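Jasmonate-induced oxygenase 2 (Arabidopsis thaliana, PDB 6LSV) oxidises the stress hormone jasmonate to 12-hydroxyjasmonate, using iron, 2-oxoglutarate and molecular oxygen and releasing succinate and carbon dioxide. Local coordinates at residues P325-F329 / D330-L334; N302-S305 / D306-I309; H346-S349 / H350-P353. One frame throughout, in Å; residues are numbered along the deposited sequence.

Contact 1 of 3, residues P325-F329 / D330-L334; sequences PPMTF and DQYRL. With JAA ({(1R,2R)-3-oxo-2-[(2Z)-pent-2-en-1-yl]cyclopentyl}acetic acid), chain D.
T328 caps the short helix that follows it: its OG1 accepts a hydrogen bond from the amide N of Q331 at 3.1 Å, with OG1 set between the backbone N and the carbonyl carbon (chi1 71°), facing that amide. Two backbone hydrogen bonds follow, Y332 N to T328 O and R333 N to F329 O, each 3.0 Å long.

The nonpolar contacts come from M327 and F329. The sulfur of M327 reaches the Y332 ring obliquely, with SD 4.0 Å from CD2, a Met-aromatic contact, while the phenol OH of Y332 is hydrogen-bonded to D269. R333 folds across F329: its CB lies over one face of the ring in a CH-pi contact, and CE2 of F329 stands over the middle of the guanidinium, 3.4 Å from CZ, with the two planes 39° apart.

The charged interactions centre on R333. Its NE donates a hydrogen bond to O03 of jasmonate at 2.8 Å, and NH2 donates one to O02 at 2.7 Å, nearly straight (172°); a long salt bridge joins NH1 to OD1 of D330. R208 and R337 also hydrogen-bond the ligand. This two-bond grip on the carboxylate belongs to the jasmonate site, with F329 a neighbour behind the guanidinium.

Contact 2 of 3, residues N302-S305 / D306-I309; sequences NPKS and DIPI
A type I beta turn runs from K304 to I307, closed by the amide N of I307 on the carbonyl O of K304 at 3.1 Å. The N-H points well at its acceptor, but the donor sits above the carbonyl plane, 45° out of it. S305 and D306 occupy the corners, and the chain leaves the turn into the short strand 308-309.

K304 and D306 join across the turn by a salt bridge. NZ of K304 lies 2.6 Å from OD1 of D306, taken on the syn lone pair, and 3.0 Å from OD2, so the ammonium addresses both carboxylate oxygens. The lysine chain is extended as far as CE and then bends at chi4 (-58°), which brings NZ back to the aspartate. The turn follows strand 294-302, one of the strands of the double-stranded beta-helix, or jelly roll, that carries the iron centre in 2-oxoglutarate oxygenases, and leads the chain out of it.

On its nonpolar side, CB of K304 meets CD1 of I307 at 3.6 Å. Further along, I309 sends CD1 against the ring of P303, 3.9 Å from its CB, the two side chains crossing at about a right angle. Q270 of helix 269-274 touches both of them, and F198 packs on P303. The hydroxyl of S305 makes a weak hydrogen bond to D330, and its side chain touches R333.

Contact 3 of 3, residues H346-S349 / H350-P353; sequences HVES and HISP
Residues 346-348 end the short helix 345-348, and beyond it the chain passes into an irregular tail through two weak three-residue hydrogen bonds: H350 N to V347 O at 3.0 Å, with an N-H...O angle of 141°, and I351 N to E348 O at 3.4 Å. This is a helix C-terminus unwinding through 3-10-like spacing, and it brings the polypeptide to its last residues. Across the two segments the hydrogen bonds are main-chain to main-chain.

The side chains mostly approach carbonyl oxygens of the other segment; one carbon pair, CG of E348 and CD1 of I351, meets directly, at 4.3 Å on the outer, exposed side. H350 places its CB beside the carbonyl O of V347, and with CG anti to the backbone N (chi1 -165°) the imidazole leads away from the helix end and packs on P325 and I273. I351 has its CB 3.6 Å from the carbonyl O of E348.

The inner side of the helix belongs to the rest of the fold. V347 packs on Y332 and on D269 and Q272 of helix 269-274. H346, buried, has its NE2 hydrogen-bonded to Q339, and its side chain comes to about 6 Å, nearest atoms, from the iron ligand H227. The hydroxyl of S349 turns back over the last helical turn, where its OG stands 3.2 Å from the carbonyl O of H346, with the carbonyl O of S345 as another possible acceptor of its proton.

Contacts 1 and 2 are bound together as neighbours: strands 308-309 and 327-328 pair weakly in a small antiparallel sheet, probably through a hydrogen bond from I309 N to M327 O, 3.0 Å, and D330 N probably hydrogen-bonds S305 O at 2.9 Å. Contact 3 also packs on contact 1, its helix and tail lying against it, for example S352 on P325, and does not touch contact 2. All three are partly buried and distant from the chain centre. Contact 1 alone holds a ligand-binding residue, where R333 binds the substrate; contact 2 keeps its salt bridge at the surface, while contact 3 depends on weak backbone bonds near the C-terminus.

Contact 1 of 3, residues P325-F329 / D330-L334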
ATOM      1  N   PRO A 325      -4.299   6.539  21.763  1.00 31.97           N
ATOM      2  CA  PRO A 325      -4.846   7.890  21.907  1.00 26.10           C
ATOM      3  C   PRO A 325      -5.309   8.429  20.565  1.00 31.54           C
ATOM      4  O   PRO A 325      -4.957   7.879  19.511  1.00 31.73           O
ATOM      5  CB  PRO A 325      -3.655   8.693  22.448  1.00 29.71           C
ATOM      6  CG  PRO A 325      -2.461   7.951  21.956  1.00 27.48           C
ATOM      7  CD  PRO A 325      -2.848   6.504  22.012  1.00 34.27           C
ATOM      8  N   PRO A 326      -6.101   9.502  20.557  1.00 33.22           N
ATOM      9  CA  PRO A 326      -6.561  10.062  19.280  1.00 30.56           C
ATOM     10  C   PRO A 326      -5.436  10.759  18.529  1.00 29.14           C
ATOM     11  O   PRO A 326      -4.580  11.420  19.123  1.00 25.34           O
ATOM     12  CB  PRO A 326      -7.648  11.057  19.701  1.00 37.35           C
ATOM     13  CG  PRO A 326      -7.307  11.405  21.121  1.00 25.17           C
ATOM     14  CD  PRO A 326      -6.760  10.143  21.709  1.00 23.57           C
ATOM     15  N   MET A 327      -5.451  10.607  17.205  1.00 28.15           N
ATOM     16  CA  MET A 327      -4.476  11.262  16.340  1.00 25.82           C
ATOM     17  C   MET A 327      -5.032  11.298  14.926  1.00 27.32           C
ATOM     18  O   MET A 327      -5.499  10.275  14.417  1.00 27.40           O
ATOM     19  CB  MET A 327      -3.124  10.533  16.367  1.00 26.70           C
ATOM     20  CG  MET A 327      -2.053  11.169  15.488  1.00 25.56           C
ATOM     21  SD  MET A 327      -0.492  10.255  15.470  0.81 24.73           S
ATOM     22  CE  MET A 327       0.396  11.038  16.812  1.00 17.31           C
ATOM     23  N   THR A 328      -4.992  12.469  14.299  1.00 29.26           N
ATOM     24  CA  THR A 328      -5.448  12.575  12.924  1.00 32.91           C
ATOM     25  C   THR A 328      -4.522  11.791  11.999  1.00 31.41           C
ATOM     26  O   THR A 328      -3.369  11.496  12.331  1.00 31.11           O
ATOM     27  CB  THR A 328      -5.505  14.036  12.474  1.00 30.42           C
ATOM     28  OG1 THR A 328      -4.173  14.544  12.331  1.00 30.22           O
ATOM     29  CG2 THR A 328      -6.260  14.879  13.488  1.00 22.66           C
ATOM     30  N   PHE A 329      -5.045  11.443  10.821  1.00 25.61           N
ATOM     31  CA  PHE A 329      -4.208  10.797   9.819  1.00 26.23           C
ATOM     32  C   PHE A 329      -3.193  11.764   9.224  1.00 26.19           C
ATOM     33  O   PHE A 329      -2.147  11.325   8.731  1.00 23.53           O
ATOM     34  CB  PHE A 329      -5.073  10.188   8.715  1.00 27.68           C
ATOM     35  CG  PHE A 329      -4.293   9.394   7.711  1.00 23.56           C
ATOM     36  CD1 PHE A 329      -3.437   8.385   8.125  1.00 23.44           C
ATOM     37  CD2 PHE A 329      -4.406   9.660   6.358  1.00 19.42           C
ATOM     38  CE1 PHE A 329      -2.710   7.653   7.204  1.00 22.71           C
ATOM     39  CE2 PHE A 329      -3.684   8.933   5.431  1.00 22.76           C
ATOM     40  CZ  PHE A 329      -2.833   7.926   5.854  1.00 22.52           C
ATOM     41  N   ASP A 330      -3.477  13.067   9.266  1.00 27.61           N
ATOM     42  CA  ASP A 330      -2.484  14.054   8.857  1.00 29.10           C
ATOM     43  C   ASP A 330      -1.253  13.997   9.749  1.00 29.27           C
ATOM     44  O   ASP A 330      -0.119  14.084   9.264  1.00 28.04           O
ATOM     45  CB  ASP A 330      -3.096  15.451   8.885  1.00 33.84           C
ATOM     46  CG  ASP A 330      -3.713  15.837   7.565  1.00 37.53           C
ATOM     47  OD1 ASP A 330      -3.302  15.262   6.535  1.00 33.31           O
ATOM     48  OD2 ASP A 330      -4.600  16.718   7.558  1.00 35.26           O
ATOM     49  N   GLN A 331      -1.455  13.854  11.061  1.00 28.01           N
ATOM     50  CA  GLN A 331      -0.324  13.716  11.972  1.00 23.33           C
ATOM     51  C   GLN A 331       0.349  12.362  11.805  1.00 23.89           C
ATOM     52  O   GLN A 331       1.580  12.266  11.827  1.00 23.91           O
ATOM     53  CB  GLN A 331      -0.784  13.892  13.418  1.00 22.50           C
ATOM     54  CG  GLN A 331      -0.945  15.326  13.870  1.00 30.70           C
ATOM     55  CD  GLN A 331      -2.138  15.504  14.793  1.00 39.86           C
ATOM     56  OE1 GLN A 331      -2.356  14.705  15.705  1.00 36.48           O
ATOM     57  NE2 GLN A 331      -2.911  16.557  14.565  1.00 49.04           N
ATOM     58  N   TYR A 332      -0.449  11.305  11.640  1.00 25.44           N
ATOM     59  CA  TYR A 332       0.094   9.951  11.630  1.00 25.28           C
ATOM     60  C   TYR A 332       0.981   9.712  10.415  1.00 23.43           C
ATOM     61  O   TYR A 332       2.079   9.157  10.535  1.00 23.59           O
ATOM     62  CB  TYR A 332      -1.047   8.936  11.667  1.00 23.71           C
ATOM     63  CG  TYR A 332      -0.597   7.517  11.922  1.00 19.81           C
ATOM     64  CD1 TYR A 332      -0.113   6.723  10.890  1.00 16.80           C
ATOM     65  CD2 TYR A 332      -0.657   6.972  13.197  1.00 18.21           C
ATOM     66  CE1 TYR A 332       0.300   5.428  11.123  1.00 17.84           C
ATOM     67  CE2 TYR A 332      -0.248   5.676  13.437  1.00 23.69           C
ATOM     68  CZ  TYR A 332       0.228   4.910  12.396  1.00 23.38           C
ATOM     69  OH  TYR A 332       0.638   3.622  12.629  1.00 26.69           O
ATOM     70  N   ARG A 333       0.519  10.118   9.233  1.00 23.25           N
ATOM     71  CA  ARG A 333       1.236   9.796   8.005  1.00 26.36           C
ATOM     72  C   ARG A 333       2.625  10.421   7.945  1.00 17.29           C
ATOM     73  O   ARG A 333       3.437  10.004   7.112  1.00 18.66           O
ATOM     74  CB  ARG A 333       0.412  10.231   6.794  1.00 24.25           C
ATOM     75  CG  ARG A 333       0.414  11.728   6.571  1.00 27.12           C
ATOM     76  CD  ARG A 333      -0.810  12.159   5.810  1.00 24.33           C
ATOM     77  NE  ARG A 333      -1.047  11.304   4.654  1.00 26.66           N
ATOM     78  CZ  ARG A 333      -2.069  11.457   3.822  1.00 26.89           C
ATOM     79  NH1 ARG A 333      -2.942  12.432   4.030  1.00 26.51           N
ATOM     80  NH2 ARG A 333      -2.217  10.637   2.788  1.00 23.88           N
ATOM     81  N   LEU A 334       2.928  11.390   8.806  1.00 18.26           N
ATOM     82  CA  LEU A 334       4.259  11.984   8.794  1.00 24.87           C
ATOM     83  C   LEU A 334       5.331  11.035   9.318  1.00 20.85           C
ATOM     84  O   LEU A 334       6.510  11.226   9.004  1.00 21.42           O
ATOM     85  CB  LEU A 334       4.264  13.284   9.600  1.00 20.65           C
ATOM     86  CG  LEU A 334       3.537  14.427   8.888  1.00 22.62           C
ATOM     87  CD1 LEU A 334       3.362  15.632   9.802  1.00 25.44           C
ATOM     88  CD2 LEU A 334       4.281  14.807   7.619  1.00 16.31           C
TER
HETATM   89  O01 JAA D 402       4.505   6.735  -0.928  1.00 23.38           O
HETATM   90  O02 JAA D 402      -0.426   8.641   2.612  1.00 22.94           O
HETATM   91  O03 JAA D 402       1.102   9.883   3.534  1.00 28.24           O
HETATM   92  C04 JAA D 402       2.222   7.760   1.343  1.00 26.64           C
HETATM   93  C05 JAA D 402       3.435   6.723   1.027  1.00 25.45           C
HETATM   94  C06 JAA D 402       2.828   9.148   1.004  1.00 23.20           C
HETATM   95  C07 JAA D 402       3.958   8.902   0.248  1.00 22.68           C
HETATM   96  C08 JAA D 402       4.018   7.280   0.005  1.00 24.18           C
HETATM   97  C09 JAA D 402       2.888   5.278   0.648  1.00 26.23           C
HETATM   98  C10 JAA D 402       1.816   7.717   2.711  1.00 20.51           C
HETATM   99  C11 JAA D 402       2.701   4.437   1.912  1.00 27.21           C
HETATM  100  C12 JAA D 402       0.772   8.808   2.967  1.00 23.78           C
HETATM  101  C13 JAA D 402       3.168   3.206   2.005  1.00 24.01           C
HETATM  102  C14 JAA D 402       3.929   2.558   0.850  1.00 28.82           C
HETATM  103  C15 JAA D 402       5.261   2.009   1.361  1.00 26.05           C

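Contact 2 of 3, residues N302-S305 / D306-I309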
ATOM      1  N   ASN A 302      -8.434   5.948   2.704  1.00 25.53           N
ATOM      2  CA  ASN A 302      -8.022   6.522   3.971  1.00 28.10           C
ATOM      3  C   ASN A 302      -9.144   7.329   4.610  1.00 26.13           C
ATOM      4  O   ASN A 302     -10.026   7.838   3.913  1.00 27.08           O
ATOM      5  CB  ASN A 302      -6.799   7.425   3.773  1.00 28.61           C
ATOM      6  CG  ASN A 302      -5.605   6.672   3.226  1.00 25.30           C
ATOM      7  OD1 ASN A 302      -5.380   5.511   3.567  1.00 19.74           O
ATOM      8  ND2 ASN A 302      -4.834   7.327   2.366  1.00 29.20           N
ATOM      9  N   PRO A 303      -9.142   7.456   5.933  1.00 28.21           N
ATOM     10  CA  PRO A 303     -10.081   8.376   6.578  1.00 28.57           C
ATOM     11  C   PRO A 303      -9.723   9.816   6.256  1.00 30.17           C
ATOM     12  O   PRO A 303      -8.564  10.143   5.991  1.00 27.03           O
ATOM     13  CB  PRO A 303      -9.906   8.080   8.073  1.00 24.35           C
ATOM     14  CG  PRO A 303      -8.544   7.492   8.190  1.00 24.67           C
ATOM     15  CD  PRO A 303      -8.291   6.749   6.909  1.00 26.54           C
ATOM     16  N   LYS A 304     -10.744  10.673   6.262  1.00 30.86           N
ATOM     17  CA  LYS A 304     -10.527  12.112   6.158  1.00 31.10           C
ATOM     18  C   LYS A 304      -9.410  12.550   7.104  1.00 26.63           C
ATOM     19  O   LYS A 304      -9.444  12.255   8.302  1.00 27.62           O
ATOM     20  CB  LYS A 304     -11.834  12.841   6.476  1.00 29.23           C
ATOM     21  CG  LYS A 304     -11.866  14.306   6.105  1.00 23.59           C
ATOM     22  CD  LYS A 304     -13.273  14.872   6.242  1.00 25.22           C
ATOM     23  CE  LYS A 304     -13.301  16.369   5.989  1.00 29.75           C
ATOM     24  NZ  LYS A 304     -12.393  17.105   6.909  1.00 34.97           N
ATOM     25  N   SER A 305      -8.416  13.256   6.556  1.00 26.72           N
ATOM     26  CA  SER A 305      -7.108  13.352   7.200  1.00 30.13           C
ATOM     27  C   SER A 305      -7.094  14.237   8.447  1.00 28.93           C
ATOM     28  O   SER A 305      -6.139  14.157   9.228  1.00 34.76           O
ATOM     29  CB  SER A 305      -6.064  13.856   6.195  1.00 29.94           C
ATOM     30  OG  SER A 305      -6.554  14.933   5.418  1.00 27.89           O
ATOM     31  N   ASP A 306      -8.106  15.074   8.670  1.00 29.01           N
ATOM     32  CA  ASP A 306      -8.123  15.884   9.882  1.00 33.42           C
ATOM     33  C   ASP A 306      -9.041  15.317  10.961  1.00 30.60           C
ATOM     34  O   ASP A 306      -9.186  15.932  12.024  1.00 32.69           O
ATOM     35  CB  ASP A 306      -8.514  17.331   9.563  1.00 32.25           C
ATOM     36  CG  ASP A 306      -9.765  17.433   8.707  1.00 38.14           C
ATOM     37  OD1 ASP A 306     -10.435  16.404   8.493  1.00 32.22           O
ATOM     38  OD2 ASP A 306     -10.088  18.555   8.260  1.00 45.88           O
ATOM     39  N   ILE A 307      -9.651  14.162  10.721  1.00 26.19           N
ATOM     40  CA  ILE A 307     -10.467  13.497  11.732  1.00 29.04           C
ATOM     41  C   ILE A 307      -9.545  12.832  12.747  1.00 25.05           C
ATOM     42  O   ILE A 307      -8.685  12.024  12.362  1.00 26.04           O
ATOM     43  CB  ILE A 307     -11.410  12.461  11.103  1.00 27.86           C
ATOM     44  CG1 ILE A 307     -12.464  13.139  10.226  1.00 23.53           C
ATOM     45  CG2 ILE A 307     -12.070  11.616  12.183  1.00 27.34           C
ATOM     46  CD1 ILE A 307     -13.471  12.162   9.647  1.00 28.40           C
ATOM     47  N   PRO A 308      -9.671  13.141  14.037  1.00 25.94           N
ATOM     48  CA  PRO A 308      -8.894  12.408  15.050  1.00 25.29           C
ATOM     49  C   PRO A 308      -9.340  10.954  15.107  1.00 28.45           C
ATOM     50  O   PRO A 308     -10.489  10.654  15.435  1.00 28.11           O
ATOM     51  CB  PRO A 308      -9.207  13.155  16.353  1.00 15.95           C
ATOM     52  CG  PRO A 308      -9.716  14.492  15.927  1.00 15.51           C
ATOM     53  CD  PRO A 308     -10.410  14.274  14.611  1.00 23.55           C
ATOM     54  N   ILE A 309      -8.424  10.055  14.769  1.00 27.95           N
ATOM     55  CA  ILE A 309      -8.702   8.627  14.730  1.00 24.55           C
ATOM     56  C   ILE A 309      -8.391   8.031  16.095  1.00 30.03           C
ATOM     57  O   ILE A 309      -7.312   8.266  16.656  1.00 30.62           O
ATOM     58  CB  ILE A 309      -7.875   7.939  13.631  1.00 28.41           C
ATOM     59  CG1 ILE A 309      -8.309   8.430  12.247  1.00 23.00           C
ATOM     60  CG2 ILE A 309      -7.986   6.423  13.744  1.00 26.84           C
ATOM     61  CD1 ILE A 309      -9.764   8.183  11.939  1.00 21.81           C
TER

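Contact 3 of 3, residues H346-S349 / H350-P353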
ATOM      1  N   HIS A 346       5.606   1.932  13.908  1.00 22.01           N
ATOM      2  CA  HIS A 346       4.870   3.192  13.936  1.00 22.45           C
ATOM      3  C   HIS A 346       3.567   3.053  14.720  1.00 28.45           C
ATOM      4  O   HIS A 346       3.256   3.890  15.576  1.00 29.91           O
ATOM      5  CB  HIS A 346       4.597   3.676  12.510  1.00 24.06           C
ATOM      6  CG  HIS A 346       5.806   4.217  11.809  1.00 34.50           C
ATOM      7  ND1 HIS A 346       6.039   4.017  10.464  1.00 28.57           N
ATOM      8  CD2 HIS A 346       6.848   4.952  12.266  1.00 30.35           C
ATOM      9  CE1 HIS A 346       7.174   4.602  10.125  1.00 25.79           C
ATOM     10  NE2 HIS A 346       7.684   5.179  11.199  1.00 23.94           N
ATOM     11  N   VAL A 347       2.795   1.995  14.452  1.00 21.55           N
ATOM     12  CA  VAL A 347       1.531   1.824  15.162  1.00 24.07           C
ATOM     13  C   VAL A 347       1.754   1.261  16.566  1.00 21.23           C
ATOM     14  O   VAL A 347       0.987   1.562  17.487  1.00 17.56           O
ATOM     15  CB  VAL A 347       0.563   0.944  14.344  1.00 21.69           C
ATOM     16  CG1 VAL A 347       1.129  -0.453  14.143  1.00 23.50           C
ATOM     17  CG2 VAL A 347      -0.810   0.881  15.012  1.00 16.96           C
ATOM     18  N   GLU A 348       2.798   0.458  16.767  1.00 21.67           N
ATOM     19  CA  GLU A 348       3.018  -0.101  18.096  1.00 24.29           C
ATOM     20  C   GLU A 348       3.601   0.924  19.062  1.00 23.97           C
ATOM     21  O   GLU A 348       3.348   0.839  20.268  1.00 32.87           O
ATOM     22  CB  GLU A 348       3.908  -1.340  18.004  1.00 28.63           C
ATOM     23  CG  GLU A 348       3.103  -2.640  18.037  1.00 39.50           C
ATOM     24  CD  GLU A 348       3.668  -3.707  17.122  1.00 41.04           C
ATOM     25  OE1 GLU A 348       4.900  -3.708  16.917  1.00 56.26           O
ATOM     26  OE2 GLU A 348       2.888  -4.540  16.608  1.00 53.73           O
ATOM     27  N   SER A 349       4.362   1.901  18.567  1.00 24.07           N
ATOM     28  CA  SER A 349       4.735   3.026  19.416  1.00 23.04           C
ATOM     29  C   SER A 349       3.574   3.982  19.655  1.00 27.84           C
ATOM     30  O   SER A 349       3.726   4.945  20.416  1.00 34.98           O
ATOM     31  CB  SER A 349       5.909   3.788  18.802  1.00 20.50           C
ATOM     32  OG  SER A 349       5.465   4.625  17.752  1.00 25.93           O
ATOM     33  N   HIS A 350       2.432   3.741  19.015  1.00 28.13           N
ATOM     34  CA  HIS A 350       1.229   4.536  19.210  1.00 26.21           C
ATOM     35  C   HIS A 350       0.329   3.973  20.305  1.00 30.61           C
ATOM     36  O   HIS A 350      -0.573   4.680  20.766  1.00 33.77           O
ATOM     37  CB  HIS A 350       0.459   4.632  17.883  1.00 24.58           C
ATOM     38  CG  HIS A 350      -0.587   5.704  17.848  1.00 24.40           C
ATOM     39  ND1 HIS A 350      -0.330   7.013  18.196  1.00 27.72           N
ATOM     40  CD2 HIS A 350      -1.889   5.663  17.480  1.00 24.83           C
ATOM     41  CE1 HIS A 350      -1.432   7.728  18.058  1.00 26.19           C
ATOM     42  NE2 HIS A 350      -2.394   6.933  17.624  1.00 29.52           N
ATOM     43  N   ILE A 351       0.551   2.725  20.727  1.00 24.21           N
ATOM     44  CA  ILE A 351      -0.207   2.154  21.837  1.00 30.27           C
ATOM     45  C   ILE A 351       0.026   3.006  23.077  1.00 32.99           C
ATOM     46  O   ILE A 351       1.170   3.202  23.504  1.00 39.63           O
ATOM     47  CB  ILE A 351       0.193   0.692  22.078  1.00 34.62           C
ATOM     48  CG1 ILE A 351      -0.495  -0.239  21.077  1.00 32.84           C
ATOM     49  CG2 ILE A 351      -0.162   0.266  23.494  1.00 38.78           C
ATOM     50  CD1 ILE A 351       0.145  -1.609  20.968  1.00 34.48           C
ATOM     51  N   SER A 352      -1.057   3.526  23.653  1.00 39.07           N
ATOM     52  CA  SER A 352      -0.936   4.408  24.804  1.00 39.25           C
ATOM     53  C   SER A 352      -0.295   3.665  25.978  1.00 37.23           C
ATOM     54  O   SER A 352      -0.475   2.453  26.129  1.00 43.05           O
ATOM     55  CB  SER A 352      -2.305   4.965  25.198  1.00 34.93           C
ATOM     56  OG  SER A 352      -3.338   4.023  24.972  1.00 41.15           O
ATOM     57  N   PRO A 353       0.480   4.369  26.822  1.00 41.62           N
ATOM     58  CA  PRO A 353       1.275   3.752  27.894  1.00 40.61           C
ATOM     59  C   PRO A 353       0.440   2.979  28.915  1.00 46.27           C
ATOM     60  O   PRO A 353      -0.743   3.282  29.079  1.00 44.39           O
ATOM     61  CB  PRO A 353       1.965   4.952  28.561  1.00 40.69           C
ATOM     62  CG  PRO A 353       1.162   6.147  28.155  1.00 36.98           C
ATOM     63  CD  PRO A 353       0.640   5.835  26.791  1.00 35.67           C
TER